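Local atomic coordinates of Hcp1 family type VI secretion system effector (Yersinia pestis, PDB entry 3V4H), a protein that probably serves as a secreted effector and ring-forming tube component of the type VI secretion system, as in other Hcp proteins. Residues Y120-D134 with E147-V161. Sequence-based numbering, arbitrary orientation.
Sequences YLTIKFTDVIITRVD and EEIRFSFTKMTQDYV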
ATOM      1  N   TYR A 120      30.758 -17.007   1.781  1.00 45.44           N
ATOM      2  CA  TYR A 120      30.168 -17.924   2.757  1.00 44.29           C
ATOM      3  C   TYR A 120      28.968 -18.653   2.210  1.00 43.85           C
ATOM      4  O   TYR A 120      28.549 -19.637   2.793  1.00 44.69           O
ATOM      5  CB  TYR A 120      29.855 -17.235   4.073  1.00 47.64           C
ATOM      6  CG  TYR A 120      28.789 -16.196   3.969  1.00 48.19           C
ATOM      7  CD1 TYR A 120      27.494 -16.545   4.202  1.00 54.01           C
ATOM      8  CD2 TYR A 120      29.068 -14.874   3.631  1.00 52.19           C
ATOM      9  CE1 TYR A 120      26.478 -15.646   4.106  1.00 53.79           C
ATOM     10  CE2 TYR A 120      28.048 -13.925   3.542  1.00 52.61           C
ATOM     11  CZ  TYR A 120      26.735 -14.349   3.788  1.00 57.45           C
ATOM     12  OH  TYR A 120      25.612 -13.561   3.769  1.00 57.10           O
ATOM     13  N   LEU A 121      28.405 -18.200   1.099  1.00 42.47           N
ATOM     14  CA  LEU A 121      27.294 -18.924   0.468  1.00 41.83           C
ATOM     15  C   LEU A 121      27.455 -18.946  -1.041  1.00 42.49           C
ATOM     16  O   LEU A 121      27.672 -17.901  -1.696  1.00 45.28           O
ATOM     17  CB  LEU A 121      25.965 -18.269   0.836  1.00 44.46           C
ATOM     18  CG  LEU A 121      24.723 -18.797   0.109  1.00 46.62           C
ATOM     19  CD1 LEU A 121      24.335 -20.125   0.703  1.00 52.14           C
ATOM     20  CD2 LEU A 121      23.542 -17.831   0.134  1.00 46.44           C
ATOM     21  N   THR A 122      27.370 -20.126  -1.615  1.00 45.79           N
ATOM     22  CA  THR A 122      27.432 -20.255  -3.050  1.00 44.47           C
ATOM     23  C   THR A 122      26.269 -21.094  -3.494  1.00 46.89           C
ATOM     24  O   THR A 122      25.943 -22.132  -2.891  1.00 49.10           O
ATOM     25  CB  THR A 122      28.784 -20.815  -3.521  1.00 47.20           C
ATOM     26  OG1 THR A 122      28.868 -22.179  -3.156  1.00 59.98           O
ATOM     27  CG2 THR A 122      29.954 -20.088  -2.891  1.00 44.20           C
ATOM     28  N   ILE A 123      25.589 -20.642  -4.532  1.00 47.40           N
ATOM     29  CA  ILE A 123      24.526 -21.446  -5.129  1.00 47.03           C
ATOM     30  C   ILE A 123      24.885 -21.598  -6.587  1.00 49.26           C
ATOM     31  O   ILE A 123      25.152 -20.612  -7.285  1.00 51.15           O
ATOM     32  CB  ILE A 123      23.122 -20.803  -5.039  1.00 45.46           C
ATOM     33  CG1 ILE A 123      22.802 -20.417  -3.608  1.00 44.90           C
ATOM     34  CG2 ILE A 123      22.062 -21.812  -5.515  1.00 44.81           C
ATOM     35  CD1 ILE A 123      21.566 -19.540  -3.416  1.00 44.17           C
ATOM     36  N   LYS A 124      24.935 -22.843  -7.043  1.00 53.44           N
ATOM     37  CA  LYS A 124      25.292 -23.117  -8.391  1.00 55.21           C
ATOM     38  C   LYS A 124      24.051 -23.724  -9.012  1.00 57.76           C
ATOM     39  O   LYS A 124      23.421 -24.558  -8.392  1.00 52.82           O
ATOM     40  CB  LYS A 124      26.437 -24.114  -8.424  1.00 61.58           C
ATOM     41  CG  LYS A 124      27.685 -23.696  -7.640  1.00 63.65           C
ATOM     42  CD  LYS A 124      28.737 -24.812  -7.704  1.00 71.10           C
ATOM     43  CE  LYS A 124      29.881 -24.630  -6.711  1.00 72.83           C
ATOM     44  NZ  LYS A 124      30.277 -23.207  -6.497  1.00 70.50           N
ATOM     45  N   PHE A 125      23.683 -23.262 -10.203  1.00 58.93           N
ATOM     46  CA  PHE A 125      22.528 -23.769 -10.914  1.00 59.20           C
ATOM     47  C   PHE A 125      22.978 -24.380 -12.235  1.00 61.81           C
ATOM     48  O   PHE A 125      23.969 -23.927 -12.827  1.00 63.29           O
ATOM     49  CB  PHE A 125      21.500 -22.654 -11.191  1.00 56.71           C
ATOM     50  CG  PHE A 125      21.282 -21.715 -10.049  1.00 54.73           C
ATOM     51  CD1 PHE A 125      20.154 -21.811  -9.243  1.00 55.49           C
ATOM     52  CD2 PHE A 125      22.166 -20.672  -9.819  1.00 53.04           C
ATOM     53  CE1 PHE A 125      19.935 -20.910  -8.220  1.00 51.13           C
ATOM     54  CE2 PHE A 125      21.954 -19.772  -8.785  1.00 52.64           C
ATOM     55  CZ  PHE A 125      20.834 -19.893  -7.982  1.00 50.77           C
ATOM     56  N   THR A 126      22.238 -25.400 -12.681  1.00 59.30           N
ATOM     57  CA  THR A 126      22.493 -26.095 -13.921  1.00 64.07           C
ATOM     58  C   THR A 126      21.330 -26.021 -14.887  1.00 64.87           C
ATOM     59  O   THR A 126      20.177 -26.124 -14.473  1.00 62.56           O
ATOM     60  CB  THR A 126      22.733 -27.574 -13.649  1.00 64.74           C
ATOM     61  OG1 THR A 126      23.939 -27.675 -12.921  1.00 66.73           O
ATOM     62  CG2 THR A 126      22.869 -28.382 -14.951  1.00 69.39           C
ATOM     63  N   ASP A 127      21.665 -25.871 -16.174  1.00 65.27           N
ATOM     64  CA  ASP A 127      20.700 -25.820 -17.249  1.00 67.94           C
ATOM     65  C   ASP A 127      19.667 -24.721 -17.025  1.00 66.91           C
ATOM     66  O   ASP A 127      18.493 -24.998 -16.785  1.00 69.05           O
ATOM     67  CB  ASP A 127      20.018 -27.172 -17.392  1.00 73.29           C
ATOM     68  CG  ASP A 127      19.377 -27.343 -18.717  1.00 79.16           C
ATOM     69  OD1 ASP A 127      19.804 -26.656 -19.671  1.00 84.14           O
ATOM     70  OD2 ASP A 127      18.452 -28.176 -18.814  1.00 85.39           O
ATOM     71  N   VAL A 128      20.129 -23.477 -17.157  1.00 63.98           N
ATOM     72  CA  VAL A 128      19.348 -22.282 -16.826  1.00 62.18           C
ATOM     73  C   VAL A 128      18.675 -21.676 -18.068  1.00 63.67           C
ATOM     74  O   VAL A 128      19.262 -21.668 -19.165  1.00 65.95           O
ATOM     75  CB  VAL A 128      20.256 -21.221 -16.180  1.00 61.46           C
ATOM     76  CG1 VAL A 128      19.534 -19.879 -16.094  1.00 61.13           C
ATOM     77  CG2 VAL A 128      20.713 -21.686 -14.796  1.00 60.62           C
ATOM     78  N   ILE A 129      17.433 -21.234 -17.907  1.00 61.18           N
ATOM     79  CA  ILE A 129      16.705 -20.505 -18.953  1.00 62.91           C
ATOM     80  C   ILE A 129      16.214 -19.196 -18.350  1.00 61.33           C
ATOM     81  O   ILE A 129      15.669 -19.178 -17.251  1.00 59.21           O
ATOM     82  CB  ILE A 129      15.510 -21.296 -19.487  1.00 66.28           C
ATOM     83  CG1 ILE A 129      16.001 -22.592 -20.143  1.00 68.76           C
ATOM     84  CG2 ILE A 129      14.697 -20.460 -20.478  1.00 68.80           C
ATOM     85  CD1 ILE A 129      14.892 -23.503 -20.610  1.00 69.97           C
ATOM     86  N   ILE A 130      16.459 -18.104 -19.057  1.00 62.27           N
ATOM     87  CA  ILE A 130      16.088 -16.785 -18.615  1.00 60.67           C
ATOM     88  C   ILE A 130      14.642 -16.582 -18.948  1.00 61.42           C
ATOM     89  O   ILE A 130      14.264 -16.580 -20.104  1.00 68.93           O
ATOM     90  CB  ILE A 130      16.995 -15.719 -19.230  1.00 62.58           C
ATOM     91  CG1 ILE A 130      18.431 -15.991 -18.780  1.00 63.00           C
ATOM     92  CG2 ILE A 130      16.598 -14.303 -18.755  1.00 54.89           C
ATOM     93  CD1 ILE A 130      19.437 -15.193 -19.558  1.00 69.49           C
ATOM     94  N   THR A 131      13.832 -16.469 -17.904  1.00 59.97           N
ATOM     95  CA  THR A 131      12.376 -16.445 -17.999  1.00 60.21           C
ATOM     96  C   THR A 131      11.782 -15.032 -17.968  1.00 61.78           C
ATOM     97  O   THR A 131      10.632 -14.833 -18.372  1.00 63.95           O
ATOM     98  CB  THR A 131      11.812 -17.173 -16.800  1.00 59.68           C
ATOM     99  OG1 THR A 131      12.379 -16.571 -15.607  1.00 55.95           O
ATOM    100  CG2 THR A 131      12.202 -18.640 -16.892  1.00 59.48           C
ATOM    101  N   ARG A 132      12.556 -14.063 -17.490  1.00 60.22           N
ATOM    102  CA  ARG A 132      12.071 -12.661 -17.349  1.00 62.70           C
ATOM    103  C   ARG A 132      13.193 -11.628 -17.320  1.00 56.52           C
ATOM    104  O   ARG A 132      14.201 -11.837 -16.675  1.00 53.48           O
ATOM    105  CB  ARG A 132      11.206 -12.509 -16.104  1.00 65.55           C
ATOM    106  CG  ARG A 132       9.907 -11.762 -16.396  1.00 76.32           C
ATOM    107  CD  ARG A 132       9.138 -11.381 -15.128  1.00 82.74           C
ATOM    108  NE  ARG A 132       8.028 -12.313 -14.890  1.00 94.05           N
ATOM    109  CZ  ARG A 132       7.234 -12.300 -13.819  1.00100.94           C
ATOM    110  NH1 ARG A 132       7.400 -11.393 -12.858  1.00101.06           N
ATOM    111  NH2 ARG A 132       6.254 -13.196 -13.715  1.00106.28           N
ATOM    112  N   VAL A 133      13.014 -10.536 -18.067  1.00 57.47           N
ATOM    113  CA  VAL A 133      13.904  -9.373 -18.028  1.00 54.93           C
ATOM    114  C   VAL A 133      13.084  -8.078 -17.893  1.00 57.24           C
ATOM    115  O   VAL A 133      12.382  -7.693 -18.831  1.00 54.61           O
ATOM    116  CB  VAL A 133      14.779  -9.255 -19.294  1.00 57.65           C
ATOM    117  CG1 VAL A 133      15.766  -8.095 -19.110  1.00 58.16           C
ATOM    118  CG2 VAL A 133      15.490 -10.583 -19.619  1.00 55.26           C
ATOM    119  N   ASP A 134      13.167  -7.410 -16.731  1.00 54.00           N
ATOM    120  CA  ASP A 134      12.402  -6.178 -16.475  1.00 58.39           C
ATOM    121  C   ASP A 134      13.433  -5.093 -16.228  1.00 58.49           C
ATOM    122  O   ASP A 134      14.255  -5.269 -15.338  1.00 56.73           O
ATOM    123  CB  ASP A 134      11.532  -6.293 -15.225  1.00 62.91           C
ATOM    124  CG  ASP A 134      10.390  -7.270 -15.369  1.00 70.53           C
ATOM    125  OD1 ASP A 134       9.398  -6.931 -16.050  1.00 85.02           O
ATOM    126  OD2 ASP A 134      10.444  -8.368 -14.774  1.00 76.16           O
ATOM    127  N   GLU A 147      17.958  -3.627 -13.735  1.00 49.49           N
ATOM    128  CA  GLU A 147      17.215  -4.654 -14.387  1.00 49.60           C
ATOM    129  C   GLU A 147      17.123  -5.895 -13.459  1.00 48.72           C
ATOM    130  O   GLU A 147      18.062  -6.254 -12.776  1.00 48.15           O
ATOM    131  CB  GLU A 147      18.009  -4.945 -15.674  1.00 51.34           C
ATOM    132  CG  GLU A 147      17.738  -6.206 -16.399  1.00 53.68           C
ATOM    133  CD  GLU A 147      18.573  -6.276 -17.697  1.00 59.85           C
ATOM    134  OE1 GLU A 147      18.168  -5.602 -18.671  1.00 58.79           O
ATOM    135  OE2 GLU A 147      19.631  -6.980 -17.720  1.00 61.90           O
ATOM    136  N   GLU A 148      15.947  -6.460 -13.389  1.00 48.84           N
ATOM    137  CA  GLU A 148      15.700  -7.643 -12.662  1.00 52.07           C
ATOM    138  C   GLU A 148      15.675  -8.786 -13.672  1.00 54.12           C
ATOM    139  O   GLU A 148      15.053  -8.684 -14.747  1.00 56.35           O
ATOM    140  CB  GLU A 148      14.374  -7.540 -11.928  1.00 54.77           C
ATOM    141  CG  GLU A 148      13.840  -8.896 -11.524  1.00 61.19           C
ATOM    142  CD  GLU A 148      12.546  -8.836 -10.753  1.00 69.05           C
ATOM    143  OE1 GLU A 148      11.674  -9.696 -11.095  1.00 67.38           O
ATOM    144  OE2 GLU A 148      12.426  -7.956  -9.823  1.00 65.68           O
ATOM    145  N   ILE A 149      16.336  -9.879 -13.297  1.00 53.08           N
ATOM    146  CA  ILE A 149      16.415 -11.108 -14.093  1.00 52.73           C
ATOM    147  C   ILE A 149      15.923 -12.255 -13.204  1.00 53.72           C
ATOM    148  O   ILE A 149      16.289 -12.312 -12.003  1.00 47.65           O
ATOM    149  CB  ILE A 149      17.844 -11.320 -14.606  1.00 55.63           C
ATOM    150  CG1 ILE A 149      18.130 -10.300 -15.715  1.00 61.42           C
ATOM    151  CG2 ILE A 149      18.024 -12.738 -15.148  1.00 55.64           C
ATOM    152  CD1 ILE A 149      19.530  -9.750 -15.679  1.00 68.24           C
ATOM    153  N   ARG A 150      14.986 -13.031 -13.757  1.00 47.79           N
ATOM    154  CA  ARG A 150      14.537 -14.307 -13.232  1.00 53.66           C
ATOM    155  C   ARG A 150      14.931 -15.440 -14.161  1.00 51.24           C
ATOM    156  O   ARG A 150      14.954 -15.254 -15.375  1.00 54.67           O
ATOM    157  CB  ARG A 150      13.031 -14.332 -13.151  1.00 55.28           C
ATOM    158  CG  ARG A 150      12.534 -13.147 -12.380  1.00 59.76           C
ATOM    159  CD  ARG A 150      11.113 -13.301 -11.922  1.00 66.91           C
ATOM    160  NE  ARG A 150      10.721 -12.090 -11.206  1.00 75.15           N
ATOM    161  CZ  ARG A 150       9.526 -11.890 -10.674  1.00 79.60           C
ATOM    162  NH1 ARG A 150       8.580 -12.822 -10.769  1.00 82.18           N
ATOM    163  NH2 ARG A 150       9.279 -10.750 -10.042  1.00 82.50           N
ATOM    164  N   PHE A 151      15.248 -16.603 -13.603  1.00 51.24           N
ATOM    165  CA  PHE A 151      15.621 -17.764 -14.443  1.00 54.21           C
ATOM    166  C   PHE A 151      15.198 -19.119 -13.910  1.00 53.80           C
ATOM    167  O   PHE A 151      15.014 -19.316 -12.700  1.00 55.03           O
ATOM    168  CB  PHE A 151      17.116 -17.755 -14.812  1.00 53.65           C
ATOM    169  CG  PHE A 151      18.087 -17.838 -13.635  1.00 51.38           C
ATOM    170  CD1 PHE A 151      18.342 -19.034 -12.999  1.00 52.51           C
ATOM    171  CD2 PHE A 151      18.819 -16.740 -13.258  1.00 50.41           C
ATOM    172  CE1 PHE A 151      19.280 -19.126 -11.988  1.00 48.74           C
ATOM    173  CE2 PHE A 151      19.755 -16.813 -12.233  1.00 49.45           C
ATOM    174  CZ  PHE A 151      19.994 -18.021 -11.615  1.00 50.02           C
ATOM    175  N   SER A 152      14.960 -20.009 -14.864  1.00 58.81           N
ATOM    176  CA  SER A 152      14.662 -21.429 -14.663  1.00 58.38           C
ATOM    177  C   SER A 152      15.909 -22.216 -14.391  1.00 59.99           C
ATOM    178  O   SER A 152      16.965 -21.786 -14.818  1.00 64.12           O
ATOM    179  CB  SER A 152      14.162 -22.007 -15.978  1.00 59.98           C
ATOM    180  OG  SER A 152      12.830 -22.296 -15.811  1.00 61.82           O
ATOM    181  N   PHE A 153      15.781 -23.403 -13.777  1.00 59.99           N
ATOM    182  CA  PHE A 153      16.913 -24.335 -13.683  1.00 60.15           C
ATOM    183  C   PHE A 153      16.443 -25.771 -13.403  1.00 63.66           C
ATOM    184  O   PHE A 153      15.351 -26.009 -12.878  1.00 67.05           O
ATOM    185  CB  PHE A 153      17.963 -23.847 -12.659  1.00 56.47           C
ATOM    186  CG  PHE A 153      17.396 -23.575 -11.297  1.00 57.06           C
ATOM    187  CD1 PHE A 153      17.311 -24.591 -10.340  1.00 57.62           C
ATOM    188  CD2 PHE A 153      16.900 -22.327 -10.980  1.00 57.56           C
ATOM    189  CE1 PHE A 153      16.746 -24.366  -9.102  1.00 56.22           C
ATOM    190  CE2 PHE A 153      16.364 -22.069  -9.723  1.00 56.56           C
ATOM    191  CZ  PHE A 153      16.280 -23.076  -8.789  1.00 58.03           C
ATOM    192  N   THR A 154      17.233 -26.752 -13.824  1.00 65.04           N
ATOM    193  CA  THR A 154      16.867 -28.143 -13.594  1.00 65.76           C
ATOM    194  C   THR A 154      17.486 -28.697 -12.315  1.00 63.03           C
ATOM    195  O   THR A 154      16.921 -29.588 -11.713  1.00 66.34           O
ATOM    196  CB  THR A 154      17.209 -29.007 -14.824  1.00 71.44           C
ATOM    197  OG1 THR A 154      18.528 -28.672 -15.260  1.00 73.21           O
ATOM    198  CG2 THR A 154      16.225 -28.706 -15.948  1.00 71.52           C
ATOM    199  N   LYS A 155      18.638 -28.165 -11.904  1.00 60.64           N
ATOM    200  CA  LYS A 155      19.306 -28.567 -10.671  1.00 60.20           C
ATOM    201  C   LYS A 155      19.950 -27.370 -10.015  1.00 58.84           C
ATOM    202  O   LYS A 155      20.244 -26.378 -10.683  1.00 56.71           O
ATOM    203  CB  LYS A 155      20.413 -29.580 -10.943  1.00 63.77           C
ATOM    204  CG  LYS A 155      19.941 -30.796 -11.716  1.00 68.43           C
ATOM    205  CD  LYS A 155      21.024 -31.854 -11.807  1.00 73.19           C
ATOM    206  CE  LYS A 155      21.870 -31.742 -13.064  1.00 73.98           C
ATOM    207  NZ  LYS A 155      22.428 -33.076 -13.373  1.00 76.82           N
ATOM    208  N   MET A 156      20.165 -27.478  -8.708  1.00 57.43           N
ATOM    209  CA  MET A 156      20.967 -26.501  -7.984  1.00 56.40           C
ATOM    210  C   MET A 156      21.719 -27.143  -6.831  1.00 54.87           C
ATOM    211  O   MET A 156      21.282 -28.145  -6.294  1.00 57.11           O
ATOM    212  CB  MET A 156      20.063 -25.376  -7.430  1.00 59.43           C
ATOM    213  CG  MET A 156      19.019 -25.769  -6.385  1.00 60.57           C
ATOM    214  SD  MET A 156      19.633 -25.972  -4.692  1.00 66.23           S
ATOM    215  CE  MET A 156      20.591 -24.500  -4.547  1.00 51.11           C
ATOM    216  N   THR A 157      22.810 -26.513  -6.406  1.00 55.32           N
ATOM    217  CA  THR A 157      23.504 -26.878  -5.179  1.00 54.52           C
ATOM    218  C   THR A 157      23.667 -25.637  -4.339  1.00 52.57           C
ATOM    219  O   THR A 157      23.977 -24.576  -4.882  1.00 51.75           O
ATOM    220  CB  THR A 157      24.865 -27.475  -5.511  1.00 57.56           C
ATOM    221  OG1 THR A 157      24.667 -28.810  -6.018  1.00 65.04           O
ATOM    222  CG2 THR A 157      25.755 -27.567  -4.280  1.00 60.66           C
ATOM    223  N   GLN A 158      23.449 -25.740  -3.029  1.00 51.33           N
ATOM    224  CA  GLN A 158      23.689 -24.603  -2.154  1.00 51.35           C
ATOM    225  C   GLN A 158      24.689 -25.023  -1.114  1.00 51.80           C
ATOM    226  O   GLN A 158      24.460 -26.009  -0.402  1.00 53.68           O
ATOM    227  CB  GLN A 158      22.363 -24.163  -1.491  1.00 53.02           C
ATOM    228  CG  GLN A 158      22.459 -23.025  -0.511  1.00 59.39           C
ATOM    229  CD  GLN A 158      21.218 -22.935   0.382  1.00 60.57           C
ATOM    230  OE1 GLN A 158      20.853 -23.898   1.042  1.00 60.81           O
ATOM    231  NE2 GLN A 158      20.567 -21.793   0.372  1.00 57.40           N
ATOM    232  N   ASP A 159      25.792 -24.277  -1.027  1.00 50.70           N
ATOM    233  CA  ASP A 159      26.848 -24.524  -0.042  1.00 49.71           C
ATOM    234  C   ASP A 159      26.995 -23.355   0.900  1.00 48.44           C
ATOM    235  O   ASP A 159      27.170 -22.210   0.449  1.00 47.39           O
ATOM    236  CB  ASP A 159      28.195 -24.701  -0.725  1.00 51.80           C
ATOM    237  CG  ASP A 159      28.276 -25.958  -1.609  1.00 52.96           C
ATOM    238  OD1 ASP A 159      27.826 -27.058  -1.229  1.00 53.92           O
ATOM    239  OD2 ASP A 159      28.809 -25.816  -2.714  1.00 61.73           O
ATOM    240  N   TYR A 160      26.918 -23.623   2.198  1.00 44.17           N
ATOM    241  CA  TYR A 160      27.221 -22.624   3.205  1.00 44.13           C
ATOM    242  C   TYR A 160      28.530 -23.004   3.915  1.00 47.55           C
ATOM    243  O   TYR A 160      28.683 -24.134   4.442  1.00 46.22           O
ATOM    244  CB  TYR A 160      26.029 -22.571   4.192  1.00 44.70           C
ATOM    245  CG  TYR A 160      26.240 -21.604   5.330  1.00 44.63           C
ATOM    246  CD1 TYR A 160      25.804 -20.309   5.229  1.00 42.57           C
ATOM    247  CD2 TYR A 160      26.895 -21.989   6.504  1.00 46.77           C
ATOM    248  CE1 TYR A 160      26.050 -19.396   6.231  1.00 43.11           C
ATOM    249  CE2 TYR A 160      27.144 -21.075   7.525  1.00 44.22           C
ATOM    250  CZ  TYR A 160      26.681 -19.767   7.367  1.00 47.44           C
ATOM    251  OH  TYR A 160      26.862 -18.812   8.361  1.00 47.55           O
ATOM    252  N   VAL A 161      29.465 -22.079   3.928  1.00 47.56           N
ATOM    253  CA  VAL A 161      30.813 -22.340   4.338  1.00 49.85           C
ATOM    254  C   VAL A 161      30.972 -21.757   5.738  1.00 57.03           C
ATOM    255  O   VAL A 161      30.707 -20.583   5.929  1.00 55.62           O
ATOM    256  CB  VAL A 161      31.800 -21.666   3.341  1.00 51.44           C
ATOM    257  CG1 VAL A 161      33.237 -21.775   3.832  1.00 55.50           C
ATOM    258  CG2 VAL A 161      31.673 -22.256   1.924  1.00 49.83           C
TER
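Strands 120-126 and 155-161, and strands 128-134 and 147-152, pair antiparallel, from Leu-121 with Tyr-160 to Asp-134 with Glu-148, their N-to-C directions at 169° and 139°. The chain turns a corner at Asp-127, and the partner segment passes from one sheet to the other through the loop at Phe-153 and Thr-154. At this corner Thr-126 O accepts from both Thr-154 N and Thr-154 OG1, each at 3.1 Å; the hydroxyl comes from above the carbonyl plane.

Three phenylalanines fill the inside of the bend. The edge of Phe-151 meets the face of Phe-125 in a T-shaped pair, with CE1 of Phe-151 3.8 Å from CG of Phe-125 and the planes at 86°. Phe-125 in turn points its CD1 edge at the face of Phe-153, 3.7 Å from CD2. Val-128 CG1 packs against Phe-151 CD1 at 3.4 Å.

A classic beta bulge puts Thr-131 and Arg-132 opposite Arg-150. Arg-150 O accepts from Thr-131 N at 3.0 Å and only weakly from Arg-132 N. Thr-131 OG1 is hydrogen-bonded to Asp-79 OD2 of strand 76-85. Arg-150 grips OE1 of Glu-148 side-on, with NE at 2.6 Å and NH2 at 2.8 Å, both in the guanidinium plane. Arg-132 NH1 is modelled over one face of the Arg-150 guanidinium, like charges so close that the detail is doubtful. The Glu-148 carboxylate would probably offset part of the charge.

Strand 103-111 flanks 120-126, and strand 171-178 flanks 155-161. Phe-80 of strand 76-85 joins the aromatic cluster, while helix 90-99 packs on Ile-130 and Ile-149. Residues 132-134 pair with a strand of a neighbouring subunit, which continues the sheet across the interface, consistent with Hcp ring assembly.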